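Local coordinates for protein 3-dehydroquinate dehydratase (Aquifex aeolicus, PDB 2EGZ) that catalyses the cis-dehydration of 3-dehydroquinate to 3-dehydroshikimate, the third step of the chorismate pathway, through a Schiff-base intermediate in a homodimeric type I dehydroquinase, at residues 172-180 against 199-207; 24-32 against 54-62. All coordinates share one frame; numbering follows the deposited sequence.

Interaction 1 of 2, residues 172-180 against 199-207; sequences MGDYGKISR and FAPGQIPLE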
ATOM      1  N   MET B 172     -10.043 -15.217   2.840  1.00 11.83           N
ATOM      2  CA  MET B 172      -9.325 -16.142   1.971  1.00 12.56           C
ATOM      3  C   MET B 172      -8.665 -17.262   2.771  1.00 13.06           C
ATOM      4  O   MET B 172      -8.475 -17.148   3.984  1.00 14.18           O
ATOM      5  CB  MET B 172      -8.266 -15.387   1.153  1.00 11.60           C
ATOM      6  CG  MET B 172      -8.830 -14.292   0.235  1.00 13.38           C
ATOM      7  SD  MET B 172      -7.594 -13.429  -0.806  1.00  6.84           S
ATOM      8  CE  MET B 172      -6.662 -12.529   0.459  1.00 14.59           C
ATOM      9  N   GLY B 173      -8.329 -18.353   2.088  1.00 12.53           N
ATOM     10  CA  GLY B 173      -7.686 -19.465   2.765  1.00 13.71           C
ATOM     11  C   GLY B 173      -8.665 -20.549   3.161  1.00 14.70           C
ATOM     12  O   GLY B 173      -9.876 -20.368   3.048  1.00 14.52           O
ATOM     13  N   ASP B 174      -8.146 -21.677   3.636  1.00 16.21           N
ATOM     14  CA  ASP B 174      -9.008 -22.786   4.024  1.00 19.43           C
ATOM     15  C   ASP B 174      -9.960 -22.441   5.162  1.00 18.92           C
ATOM     16  O   ASP B 174     -11.121 -22.858   5.154  1.00 20.27           O
ATOM     17  CB  ASP B 174      -8.173 -24.020   4.395  1.00 22.72           C
ATOM     18  CG  ASP B 174      -7.011 -23.698   5.316  1.00 28.03           C
ATOM     19  OD1 ASP B 174      -7.204 -22.930   6.282  1.00 31.51           O
ATOM     20  OD2 ASP B 174      -5.903 -24.230   5.081  1.00 32.20           O
ATOM     21  N   TYR B 175      -9.474 -21.683   6.138  1.00 16.86           N
ATOM     22  CA  TYR B 175     -10.300 -21.288   7.274  1.00 16.18           C
ATOM     23  C   TYR B 175     -11.510 -20.460   6.852  1.00 16.09           C
ATOM     24  O   TYR B 175     -12.604 -20.631   7.388  1.00 16.91           O
ATOM     25  CB  TYR B 175      -9.470 -20.466   8.269  1.00 15.36           C
ATOM     26  CG  TYR B 175      -8.563 -21.283   9.162  1.00 15.68           C
ATOM     27  CD1 TYR B 175      -9.090 -22.148  10.120  1.00 16.76           C
ATOM     28  CD2 TYR B 175      -7.180 -21.178   9.063  1.00 17.71           C
ATOM     29  CE1 TYR B 175      -8.257 -22.887  10.963  1.00 19.19           C
ATOM     30  CE2 TYR B 175      -6.339 -21.911   9.897  1.00 18.13           C
ATOM     31  CZ  TYR B 175      -6.884 -22.762  10.843  1.00 18.44           C
ATOM     32  OH  TYR B 175      -6.052 -23.488  11.665  1.00 21.37           O
ATOM     33  N   GLY B 176     -11.309 -19.570   5.887  1.00 14.79           N
ATOM     34  CA  GLY B 176     -12.385 -18.691   5.460  1.00 14.93           C
ATOM     35  C   GLY B 176     -13.389 -19.170   4.428  1.00 13.73           C
ATOM     36  O   GLY B 176     -14.288 -18.415   4.063  1.00 12.51           O
ATOM     37  N   LYS B 177     -13.258 -20.406   3.964  1.00 13.34           N
ATOM     38  CA  LYS B 177     -14.171 -20.927   2.950  1.00 12.96           C
ATOM     39  C   LYS B 177     -15.643 -20.636   3.253  1.00 13.80           C
ATOM     40  O   LYS B 177     -16.403 -20.231   2.368  1.00 12.20           O
ATOM     41  CB  LYS B 177     -13.961 -22.437   2.781  1.00 13.49           C
ATOM     42  CG  LYS B 177     -14.611 -23.011   1.532  1.00 16.05           C
ATOM     43  CD  LYS B 177     -14.180 -24.455   1.292  1.00 15.54           C
ATOM     44  CE  LYS B 177     -14.691 -24.964  -0.050  1.00 16.80           C
ATOM     45  NZ  LYS B 177     -14.290 -26.384  -0.299  1.00 15.77           N
ATOM     46  N   ILE B 178     -16.042 -20.835   4.504  1.00 11.53           N
ATOM     47  CA  ILE B 178     -17.425 -20.598   4.899  1.00 12.38           C
ATOM     48  C   ILE B 178     -17.876 -19.153   4.658  1.00 12.68           C
ATOM     49  O   ILE B 178     -19.065 -18.901   4.440  1.00 12.47           O
ATOM     50  CB  ILE B 178     -17.640 -20.961   6.395  1.00 12.41           C
ATOM     51  CG1 ILE B 178     -19.118 -20.830   6.768  1.00 14.02           C
ATOM     52  CG2 ILE B 178     -16.803 -20.055   7.274  1.00 13.36           C
ATOM     53  CD1 ILE B 178     -20.040 -21.688   5.926  1.00 14.22           C
ATOM     54  N   SER B 179     -16.935 -18.207   4.681  1.00 11.39           N
ATOM     55  CA  SER B 179     -17.278 -16.801   4.469  1.00 11.04           C
ATOM     56  C   SER B 179     -17.799 -16.558   3.054  1.00  9.74           C
ATOM     57  O   SER B 179     -18.522 -15.595   2.805  1.00 10.22           O
ATOM     58  CB  SER B 179     -16.061 -15.900   4.709  1.00 10.92           C
ATOM     59  OG  SER B 179     -15.139 -15.989   3.631  1.00 11.54           O
ATOM     60  N   ARG B 180     -17.429 -17.429   2.127  1.00  9.81           N
ATOM     61  CA  ARG B 180     -17.869 -17.267   0.745  1.00 10.69           C
ATOM     62  C   ARG B 180     -19.361 -17.545   0.602  1.00 10.91           C
ATOM     63  O   ARG B 180     -20.012 -17.046  -0.320  1.00 11.83           O
ATOM     64  CB  ARG B 180     -17.048 -18.183  -0.169  1.00 10.68           C
ATOM     65  CG  ARG B 180     -15.563 -17.831  -0.155  1.00  9.79           C
ATOM     66  CD  ARG B 180     -14.765 -18.685  -1.128  1.00 10.55           C
ATOM     67  NE  ARG B 180     -13.342 -18.360  -1.075  1.00 10.89           N
ATOM     68  CZ  ARG B 180     -12.771 -17.349  -1.724  1.00 13.02           C
ATOM     69  NH1 ARG B 180     -13.495 -16.547  -2.498  1.00 13.20           N
ATOM     70  NH2 ARG B 180     -11.474 -17.133  -1.592  1.00 11.58           N
ATOM     71  N   PHE B 199      -8.291 -24.287  -7.321  1.00 30.81           N
ATOM     72  CA  PHE B 199      -6.854 -24.396  -7.549  1.00 30.76           C
ATOM     73  C   PHE B 199      -6.068 -23.934  -6.324  1.00 30.60           C
ATOM     74  O   PHE B 199      -4.868 -24.191  -6.210  1.00 31.46           O
ATOM     75  CB  PHE B 199      -6.454 -23.569  -8.771  1.00 31.72           C
ATOM     76  N   ALA B 200      -6.750 -23.248  -5.414  1.00 28.92           N
ATOM     77  CA  ALA B 200      -6.116 -22.752  -4.198  1.00 26.83           C
ATOM     78  C   ALA B 200      -7.015 -22.999  -2.990  1.00 25.52           C
ATOM     79  O   ALA B 200      -8.235 -23.111  -3.122  1.00 25.10           O
ATOM     80  CB  ALA B 200      -5.819 -21.266  -4.334  1.00 28.39           C
ATOM     81  N   PRO B 201      -6.418 -23.092  -1.793  1.00 23.63           N
ATOM     82  CA  PRO B 201      -7.168 -23.329  -0.556  1.00 22.33           C
ATOM     83  C   PRO B 201      -8.322 -22.356  -0.333  1.00 20.96           C
ATOM     84  O   PRO B 201      -8.152 -21.138  -0.438  1.00 21.03           O
ATOM     85  CB  PRO B 201      -6.094 -23.201   0.524  1.00 23.20           C
ATOM     86  CG  PRO B 201      -4.861 -23.707  -0.176  1.00 22.69           C
ATOM     87  CD  PRO B 201      -4.968 -23.031  -1.525  1.00 23.79           C
ATOM     88  N   GLY B 202      -9.497 -22.903  -0.032  1.00 17.75           N
ATOM     89  CA  GLY B 202     -10.656 -22.072   0.237  1.00 17.10           C
ATOM     90  C   GLY B 202     -11.562 -21.729  -0.926  1.00 16.37           C
ATOM     91  O   GLY B 202     -12.680 -21.263  -0.710  1.00 17.63           O
ATOM     92  N   GLN B 203     -11.107 -21.941  -2.156  1.00 15.84           N
ATOM     93  CA  GLN B 203     -11.945 -21.616  -3.302  1.00 17.04           C
ATOM     94  C   GLN B 203     -13.104 -22.591  -3.434  1.00 16.87           C
ATOM     95  O   GLN B 203     -13.029 -23.739  -2.986  1.00 15.98           O
ATOM     96  CB  GLN B 203     -11.125 -21.618  -4.597  1.00 19.37           C
ATOM     97  CG  GLN B 203      -9.942 -20.672  -4.576  1.00 21.99           C
ATOM     98  CD  GLN B 203      -9.239 -20.593  -5.921  1.00 26.98           C
ATOM     99  OE1 GLN B 203      -9.137 -21.588  -6.639  1.00 27.71           O
ATOM    100  NE2 GLN B 203      -8.736 -19.410  -6.259  1.00 28.33           N
ATOM    101  N   ILE B 204     -14.182 -22.120  -4.052  1.00 16.03           N
ATOM    102  CA  ILE B 204     -15.369 -22.931  -4.265  1.00 15.59           C
ATOM    103  C   ILE B 204     -15.762 -22.867  -5.735  1.00 15.63           C
ATOM    104  O   ILE B 204     -15.848 -21.785  -6.309  1.00 14.28           O
ATOM    105  CB  ILE B 204     -16.554 -22.419  -3.425  1.00 16.77           C
ATOM    106  CG1 ILE B 204     -16.225 -22.532  -1.936  1.00 16.61           C
ATOM    107  CG2 ILE B 204     -17.815 -23.205  -3.772  1.00 16.55           C
ATOM    108  CD1 ILE B 204     -17.340 -22.061  -1.032  1.00 17.81           C
ATOM    109  N   PRO B 205     -15.988 -24.030  -6.367  1.00 15.41           N
ATOM    110  CA  PRO B 205     -16.374 -24.069  -7.782  1.00 17.14           C
ATOM    111  C   PRO B 205     -17.734 -23.419  -8.038  1.00 16.93           C
ATOM    112  O   PRO B 205     -18.654 -23.536  -7.231  1.00 17.03           O
ATOM    113  CB  PRO B 205     -16.385 -25.564  -8.098  1.00 16.17           C
ATOM    114  CG  PRO B 205     -15.323 -26.106  -7.172  1.00 16.68           C
ATOM    115  CD  PRO B 205     -15.639 -25.378  -5.882  1.00 17.18           C
ATOM    116  N   LEU B 206     -17.846 -22.742  -9.173  1.00 17.03           N
ATOM    117  CA  LEU B 206     -19.076 -22.066  -9.561  1.00 17.43           C
ATOM    118  C   LEU B 206     -20.322 -22.940  -9.433  1.00 17.14           C
ATOM    119  O   LEU B 206     -21.325 -22.520  -8.856  1.00 16.67           O
ATOM    120  CB  LEU B 206     -18.946 -21.560 -10.998  1.00 16.65           C
ATOM    121  CG  LEU B 206     -20.197 -21.014 -11.689  1.00 19.81           C
ATOM    122  CD1 LEU B 206     -20.806 -19.874 -10.881  1.00 18.27           C
ATOM    123  CD2 LEU B 206     -19.817 -20.531 -13.077  1.00 21.49           C
ATOM    124  N   GLU B 207     -20.265 -24.154  -9.971  1.00 17.73           N
ATOM    125  CA  GLU B 207     -21.412 -25.052  -9.913  1.00 17.79           C
ATOM    126  C   GLU B 207     -21.866 -25.326  -8.489  1.00 16.56           C
ATOM    127  O   GLU B 207     -23.062 -25.364  -8.211  1.00 14.53           O
ATOM    128  CB  GLU B 207     -21.094 -26.382 -10.603  1.00 21.39           C
ATOM    129  CG  GLU B 207     -20.884 -26.269 -12.101  1.00 27.97           C
ATOM    130  CD  GLU B 207     -20.723 -27.624 -12.765  1.00 30.72           C
ATOM    131  OE1 GLU B 207     -19.810 -28.378 -12.369  1.00 33.22           O
ATOM    132  OE2 GLU B 207     -21.511 -27.933 -13.684  1.00 33.08           O
TER
HETATM  133  O   HOH W   1      -9.055 -18.643  -0.663  1.00 16.35           O
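Arg180 meets the 199-207 loop through its NE, which makes a weak, bent hydrogen bond to Gly202 O (3.0 Å, 123° at the hydrogen). With CG anti to the carbonyl carbon (chi1 -62°) and the chain extended as far as NE, its CB packs on Ile204 CD1 while the guanidinium runs past toward the loop. A water lying in the guanidinium plane accepts from Arg180 NH2 (3.0 Å) and from Gly173 N, and donates to Pro201 O at 2.7 Å, tying both loops together. Lys177 lies across Ile204, its CE pressed to 3.4 Å from Ile204 CG1, and its CG rests near Gly202 O. Gly202 itself fits closely against Gly173, with a CA-H...O contact from Gly202 CA to Gly173 O of 3.4 Å. Behind this layer, Ala200 to Gln203 form a type II turn, and Gln203 OE1 accepts from Phe199 N (2.9 Å) and Ala200 N, both reaching it from one face of the amide. Met209 of helix 206-217 backs Arg180 and Ile204. Arg180 binds 3-dehydroquinate, and its NH2 also bonds a tartrate, probably from the crystallisation liquor; a guanidinium placed by a weak carbonyl bond and a shared water thus meets an anionic ligand.

Interaction 2 of 2, residues 24-32 against 54-62; sequences ADIVELRVD and LKTILTIRS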
ATOM      1  N   ALA B  24     -22.846 -18.453 -13.472  1.00 16.93           N
ATOM      2  CA  ALA B  24     -22.200 -17.220 -13.041  1.00 15.73           C
ATOM      3  C   ALA B  24     -23.086 -16.037 -13.415  1.00 15.82           C
ATOM      4  O   ALA B  24     -23.728 -16.049 -14.465  1.00 15.68           O
ATOM      5  CB  ALA B  24     -20.840 -17.078 -13.705  1.00 13.96           C
ATOM      6  N   ASP B  25     -23.128 -15.025 -12.553  1.00 12.35           N
ATOM      7  CA  ASP B  25     -23.926 -13.830 -12.827  1.00 11.61           C
ATOM      8  C   ASP B  25     -22.980 -12.785 -13.381  1.00 11.04           C
ATOM      9  O   ASP B  25     -23.365 -11.929 -14.183  1.00 10.49           O
ATOM     10  CB  ASP B  25     -24.534 -13.269 -11.540  1.00 11.40           C
ATOM     11  CG  ASP B  25     -25.487 -14.227 -10.876  1.00 13.94           C
ATOM     12  OD1 ASP B  25     -26.536 -14.519 -11.485  1.00 14.53           O
ATOM     13  OD2 ASP B  25     -25.189 -14.686  -9.747  1.00 14.22           O
ATOM     14  N   ILE B  26     -21.733 -12.871 -12.933  1.00 11.30           N
ATOM     15  CA  ILE B  26     -20.707 -11.917 -13.314  1.00 11.84           C
ATOM     16  C   ILE B  26     -19.386 -12.561 -13.705  1.00 12.22           C
ATOM     17  O   ILE B  26     -19.000 -13.588 -13.155  1.00 12.42           O
ATOM     18  CB  ILE B  26     -20.392 -10.975 -12.131  1.00 11.86           C
ATOM     19  CG1 ILE B  26     -21.649 -10.217 -11.710  1.00 12.78           C
ATOM     20  CG2 ILE B  26     -19.266 -10.030 -12.497  1.00 13.94           C
ATOM     21  CD1 ILE B  26     -21.474  -9.471 -10.405  1.00 15.94           C
ATOM     22  N   VAL B  27     -18.700 -11.948 -14.663  1.00 12.26           N
ATOM     23  CA  VAL B  27     -17.377 -12.404 -15.060  1.00 12.48           C
ATOM     24  C   VAL B  27     -16.451 -11.245 -14.715  1.00 12.52           C
ATOM     25  O   VAL B  27     -16.671 -10.111 -15.147  1.00 12.36           O
ATOM     26  CB  VAL B  27     -17.258 -12.696 -16.581  1.00 14.38           C
ATOM     27  CG1 VAL B  27     -15.784 -12.777 -16.981  1.00 16.30           C
ATOM     28  CG2 VAL B  27     -17.940 -14.014 -16.915  1.00 13.76           C
ATOM     29  N   GLU B  28     -15.438 -11.514 -13.905  1.00 13.05           N
ATOM     30  CA  GLU B  28     -14.489 -10.471 -13.559  1.00 12.87           C
ATOM     31  C   GLU B  28     -13.294 -10.585 -14.492  1.00 14.11           C
ATOM     32  O   GLU B  28     -12.579 -11.588 -14.473  1.00 15.02           O
ATOM     33  CB  GLU B  28     -13.999 -10.607 -12.116  1.00 13.48           C
ATOM     34  CG  GLU B  28     -12.869  -9.625 -11.789  1.00 16.01           C
ATOM     35  CD  GLU B  28     -12.358  -9.742 -10.366  1.00 18.39           C
ATOM     36  OE1 GLU B  28     -12.206 -10.882  -9.885  1.00 19.17           O
ATOM     37  OE2 GLU B  28     -12.091  -8.695  -9.734  1.00 20.35           O
ATOM     38  N   LEU B  29     -13.082  -9.569 -15.318  1.00 13.90           N
ATOM     39  CA  LEU B  29     -11.946  -9.597 -16.224  1.00 16.01           C
ATOM     40  C   LEU B  29     -10.724  -9.124 -15.452  1.00 16.86           C
ATOM     41  O   LEU B  29     -10.629  -7.958 -15.077  1.00 17.09           O
ATOM     42  CB  LEU B  29     -12.177  -8.686 -17.436  1.00 15.89           C
ATOM     43  CG  LEU B  29     -13.101  -9.180 -18.555  1.00 16.80           C
ATOM     44  CD1 LEU B  29     -14.502  -9.378 -18.014  1.00 20.65           C
ATOM     45  CD2 LEU B  29     -13.115  -8.170 -19.694  1.00 20.48           C
ATOM     46  N   ARG B  30      -9.809 -10.049 -15.184  1.00 18.84           N
ATOM     47  CA  ARG B  30      -8.581  -9.712 -14.476  1.00 19.44           C
ATOM     48  C   ARG B  30      -7.586  -9.315 -15.556  1.00 20.72           C
ATOM     49  O   ARG B  30      -6.753 -10.119 -15.978  1.00 21.07           O
ATOM     50  CB  ARG B  30      -8.070 -10.919 -13.684  1.00 20.39           C
ATOM     51  CG  ARG B  30      -8.857 -11.205 -12.407  1.00 21.29           C
ATOM     52  CD  ARG B  30      -8.707 -10.061 -11.409  1.00 22.12           C
ATOM     53  NE  ARG B  30      -7.306  -9.857 -11.037  1.00 23.47           N
ATOM     54  CZ  ARG B  30      -6.684 -10.509 -10.058  1.00 23.41           C
ATOM     55  NH1 ARG B  30      -7.338 -11.409  -9.335  1.00 24.43           N
ATOM     56  NH2 ARG B  30      -5.400 -10.276  -9.820  1.00 22.64           N
ATOM     57  N   VAL B  31      -7.693  -8.068 -16.005  1.00 20.81           N
ATOM     58  CA  VAL B  31      -6.835  -7.554 -17.062  1.00 23.37           C
ATOM     59  C   VAL B  31      -5.352  -7.624 -16.718  1.00 25.14           C
ATOM     60  O   VAL B  31      -4.507  -7.631 -17.612  1.00 27.19           O
ATOM     61  CB  VAL B  31      -7.213  -6.107 -17.417  1.00 22.75           C
ATOM     62  CG1 VAL B  31      -6.394  -5.627 -18.608  1.00 23.32           C
ATOM     63  CG2 VAL B  31      -8.703  -6.029 -17.731  1.00 22.43           C
ATOM     64  N   ASP B  32      -5.030  -7.683 -15.430  1.00 25.05           N
ATOM     65  CA  ASP B  32      -3.634  -7.772 -15.017  1.00 26.86           C
ATOM     66  C   ASP B  32      -3.052  -9.134 -15.395  1.00 27.11           C
ATOM     67  O   ASP B  32      -1.835  -9.324 -15.393  1.00 26.20           O
ATOM     68  CB  ASP B  32      -3.510  -7.557 -13.506  1.00 26.80           C
ATOM     69  CG  ASP B  32      -4.466  -8.425 -12.714  1.00 27.28           C
ATOM     70  OD1 ASP B  32      -5.691  -8.198 -12.818  1.00 27.02           O
ATOM     71  OD2 ASP B  32      -3.998  -9.334 -11.996  1.00 27.79           O
ATOM     72  N   LEU B  54     -24.218 -11.751 -19.293  1.00 15.45           N
ATOM     73  CA  LEU B  54     -23.630 -11.629 -17.959  1.00 13.88           C
ATOM     74  C   LEU B  54     -23.080 -10.238 -17.706  1.00 13.48           C
ATOM     75  O   LEU B  54     -22.789  -9.502 -18.647  1.00 13.50           O
ATOM     76  CB  LEU B  54     -22.507 -12.651 -17.772  1.00 15.04           C
ATOM     77  CG  LEU B  54     -22.939 -14.036 -17.283  1.00 18.79           C
ATOM     78  CD1 LEU B  54     -23.905 -14.664 -18.281  1.00 20.59           C
ATOM     79  CD2 LEU B  54     -21.707 -14.911 -17.081  1.00 17.67           C
ATOM     80  N   LYS B  55     -22.952  -9.875 -16.433  1.00 11.32           N
ATOM     81  CA  LYS B  55     -22.402  -8.575 -16.075  1.00 11.99           C
ATOM     82  C   LYS B  55     -20.895  -8.699 -15.937  1.00 10.98           C
ATOM     83  O   LYS B  55     -20.366  -9.803 -15.820  1.00 10.62           O
ATOM     84  CB  LYS B  55     -23.001  -8.072 -14.765  1.00 12.91           C
ATOM     85  CG  LYS B  55     -24.425  -7.571 -14.918  1.00 15.64           C
ATOM     86  CD  LYS B  55     -24.972  -7.079 -13.593  1.00 20.21           C
ATOM     87  CE  LYS B  55     -26.357  -6.483 -13.761  1.00 25.40           C
ATOM     88  NZ  LYS B  55     -26.330  -5.291 -14.651  1.00 26.39           N
ATOM     89  N   THR B  56     -20.208  -7.562 -15.945  1.00 12.44           N
ATOM     90  CA  THR B  56     -18.758  -7.554 -15.849  1.00 11.77           C
ATOM     91  C   THR B  56     -18.211  -6.709 -14.716  1.00 12.02           C
ATOM     92  O   THR B  56     -18.847  -5.762 -14.258  1.00 11.30           O
ATOM     93  CB  THR B  56     -18.115  -6.987 -17.128  1.00 13.26           C
ATOM     94  OG1 THR B  56     -18.549  -5.628 -17.309  1.00 11.76           O
ATOM     95  CG2 THR B  56     -18.504  -7.808 -18.340  1.00 12.42           C
ATOM     96  N   ILE B  57     -17.020  -7.088 -14.264  1.00 13.40           N
ATOM     97  CA  ILE B  57     -16.281  -6.340 -13.260  1.00 11.23           C
ATOM     98  C   ILE B  57     -14.958  -6.100 -13.976  1.00 12.09           C
ATOM     99  O   ILE B  57     -14.292  -7.048 -14.402  1.00 11.92           O
ATOM    100  CB  ILE B  57     -15.987  -7.143 -11.970  1.00 13.08           C
ATOM    101  CG1 ILE B  57     -17.268  -7.358 -11.162  1.00 10.93           C
ATOM    102  CG2 ILE B  57     -14.992  -6.369 -11.107  1.00 13.40           C
ATOM    103  CD1 ILE B  57     -17.076  -8.268  -9.958  1.00 13.14           C
ATOM    104  N   LEU B  58     -14.600  -4.834 -14.140  1.00 11.75           N
ATOM    105  CA  LEU B  58     -13.350  -4.473 -14.795  1.00 13.94           C
ATOM    106  C   LEU B  58     -12.292  -4.318 -13.710  1.00 15.07           C
ATOM    107  O   LEU B  58     -12.343  -3.371 -12.923  1.00 14.75           O
ATOM    108  CB  LEU B  58     -13.514  -3.153 -15.556  1.00 14.00           C
ATOM    109  CG  LEU B  58     -12.252  -2.542 -16.177  1.00 15.66           C
ATOM    110  CD1 LEU B  58     -11.705  -3.466 -17.259  1.00 16.04           C
ATOM    111  CD2 LEU B  58     -12.583  -1.175 -16.762  1.00 17.14           C
ATOM    112  N   THR B  59     -11.352  -5.258 -13.664  1.00 15.04           N
ATOM    113  CA  THR B  59     -10.279  -5.231 -12.680  1.00 16.33           C
ATOM    114  C   THR B  59      -8.921  -5.223 -13.363  1.00 16.15           C
ATOM    115  O   THR B  59      -8.679  -5.983 -14.296  1.00 17.01           O
ATOM    116  CB  THR B  59     -10.322  -6.458 -11.745  1.00 17.45           C
ATOM    117  OG1 THR B  59     -11.532  -6.437 -10.979  1.00 16.25           O
ATOM    118  CG2 THR B  59      -9.132  -6.445 -10.788  1.00 18.62           C
ATOM    119  N   ILE B  60      -8.043  -4.350 -12.891  1.00 16.78           N
ATOM    120  CA  ILE B  60      -6.689  -4.251 -13.427  1.00 17.60           C
ATOM    121  C   ILE B  60      -5.848  -4.127 -12.168  1.00 17.51           C
ATOM    122  O   ILE B  60      -5.275  -3.077 -11.887  1.00 18.31           O
ATOM    123  CB  ILE B  60      -6.520  -2.991 -14.288  1.00 18.30           C
ATOM    124  CG1 ILE B  60      -7.680  -2.881 -15.280  1.00 19.27           C
ATOM    125  CG2 ILE B  60      -5.198  -3.066 -15.052  1.00 20.44           C
ATOM    126  CD1 ILE B  60      -7.692  -1.589 -16.073  1.00 19.15           C
ATOM    127  N   ARG B  61      -5.799  -5.216 -11.408  1.00 19.06           N
ATOM    128  CA  ARG B  61      -5.095  -5.256 -10.131  1.00 19.78           C
ATOM    129  C   ARG B  61      -3.680  -4.699 -10.110  1.00 20.46           C
ATOM    130  O   ARG B  61      -2.834  -5.079 -10.918  1.00 21.19           O
ATOM    131  CB  ARG B  61      -5.072  -6.689  -9.593  1.00 20.42           C
ATOM    132  CG  ARG B  61      -4.715  -6.772  -8.117  1.00 23.81           C
ATOM    133  CD  ARG B  61      -5.861  -6.272  -7.248  1.00 26.81           C
ATOM    134  NE  ARG B  61      -7.044  -7.115  -7.396  1.00 28.64           N
ATOM    135  CZ  ARG B  61      -7.131  -8.370  -6.959  1.00 32.51           C
ATOM    136  NH1 ARG B  61      -6.107  -8.943  -6.333  1.00 31.25           N
ATOM    137  NH2 ARG B  61      -8.242  -9.063  -7.161  1.00 35.71           N
ATOM    138  N   SER B  62      -3.431  -3.800  -9.163  1.00 21.31           N
ATOM    139  CA  SER B  62      -2.113  -3.202  -9.008  1.00 22.55           C
ATOM    140  C   SER B  62      -1.173  -4.280  -8.475  1.00 23.76           C
ATOM    141  O   SER B  62      -1.598  -5.195  -7.765  1.00 21.93           O
ATOM    142  CB  SER B  62      -2.172  -2.025  -8.030  1.00 21.73           C
ATOM    143  OG  SER B  62      -2.636  -2.432  -6.754  1.00 23.99           O
TER
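Arg30 and Arg61 stack guanidinium on guanidinium, with centres 3.8 Å apart and planes inclined by 27°. The overlap is offset: Arg61 NH2 sits over one face of Arg30, toward its rim, 3.3 Å from Arg30 NH1. Both chains fold back to reach this position, each bent at chi2 and chi3. Asp32 fixes the rotation of Arg30 by a side-on, two-nitrogen grip. Arg30 NE points in plane to the syn lone pair of Asp32 OD1, and Arg30 NH2 forms a salt bridge with Asp32 OD2 (2.8 Å). Asp32 also runs alongside Arg61, and its OD1 takes a weak bond from Arg61 N; the carboxylate probably offsets part of the charge of the pair. Arg61 NH1 is held by Glu65 O, and Arg61 NH2 bonds the tartrate.

Beside the pair, Thr59 CG2 packs against Arg30 CD, while Thr59 OG1 donates to the anti side of Glu28 OE2 at 2.6 Å. Glu28 reaches across with CG anti to its backbone N (chi1 173°) and an extended chain, its CG resting near Ile57 CG2. Farther along this face Ile26 CG2 meets Ile57 CG1 (3.6 Å). Val27, Leu29, Thr56 and Leu58 turn to the other face, where Val27 CG2 touches Leu54 CD2; just past the strand end Val31 CG2 touches Leu58 CD1 at 4.0 Å.

Beneath the side chains the strands run parallel at 22°, joined by alternating bonds from Lys55 N to Asp25 O through to Val31 N to Thr59 O (2.9 Å). With helix 39-51 they make a beta-alpha-beta unit of the TIM-barrel fold. Toward and just beyond its C-terminal strand ends lie Arg61, which binds 3-dehydroquinate, and Glu28 and Arg30, predicted to do so, as expected for a type I dehydroquinase active site.

How the interactions relate
The two contacts supply different parts of one substrate pocket, their centres about 18 Å apart. Interaction 2 lies in the barrel core, about 7 Å from the chain centre, whereas interaction 1 joins loops nearer the surface, about 14 Å out. Interaction 2 comes close to the catalytic residues, the side chain of Arg61 within about 3 Å of that of His116 and that of Glu28 within about 4 Å of that of Lys142; interaction 1 stays farther off, the side chain of Arg180 about 8 Å from that of Lys142. Tartrate is bonded by both Arg61 and Arg180. The side chain of Gln203 is about 9 Å from that of Arg30. Away from the pocket, Leu206 CD1 packs 3.6 Å from Ala24 N.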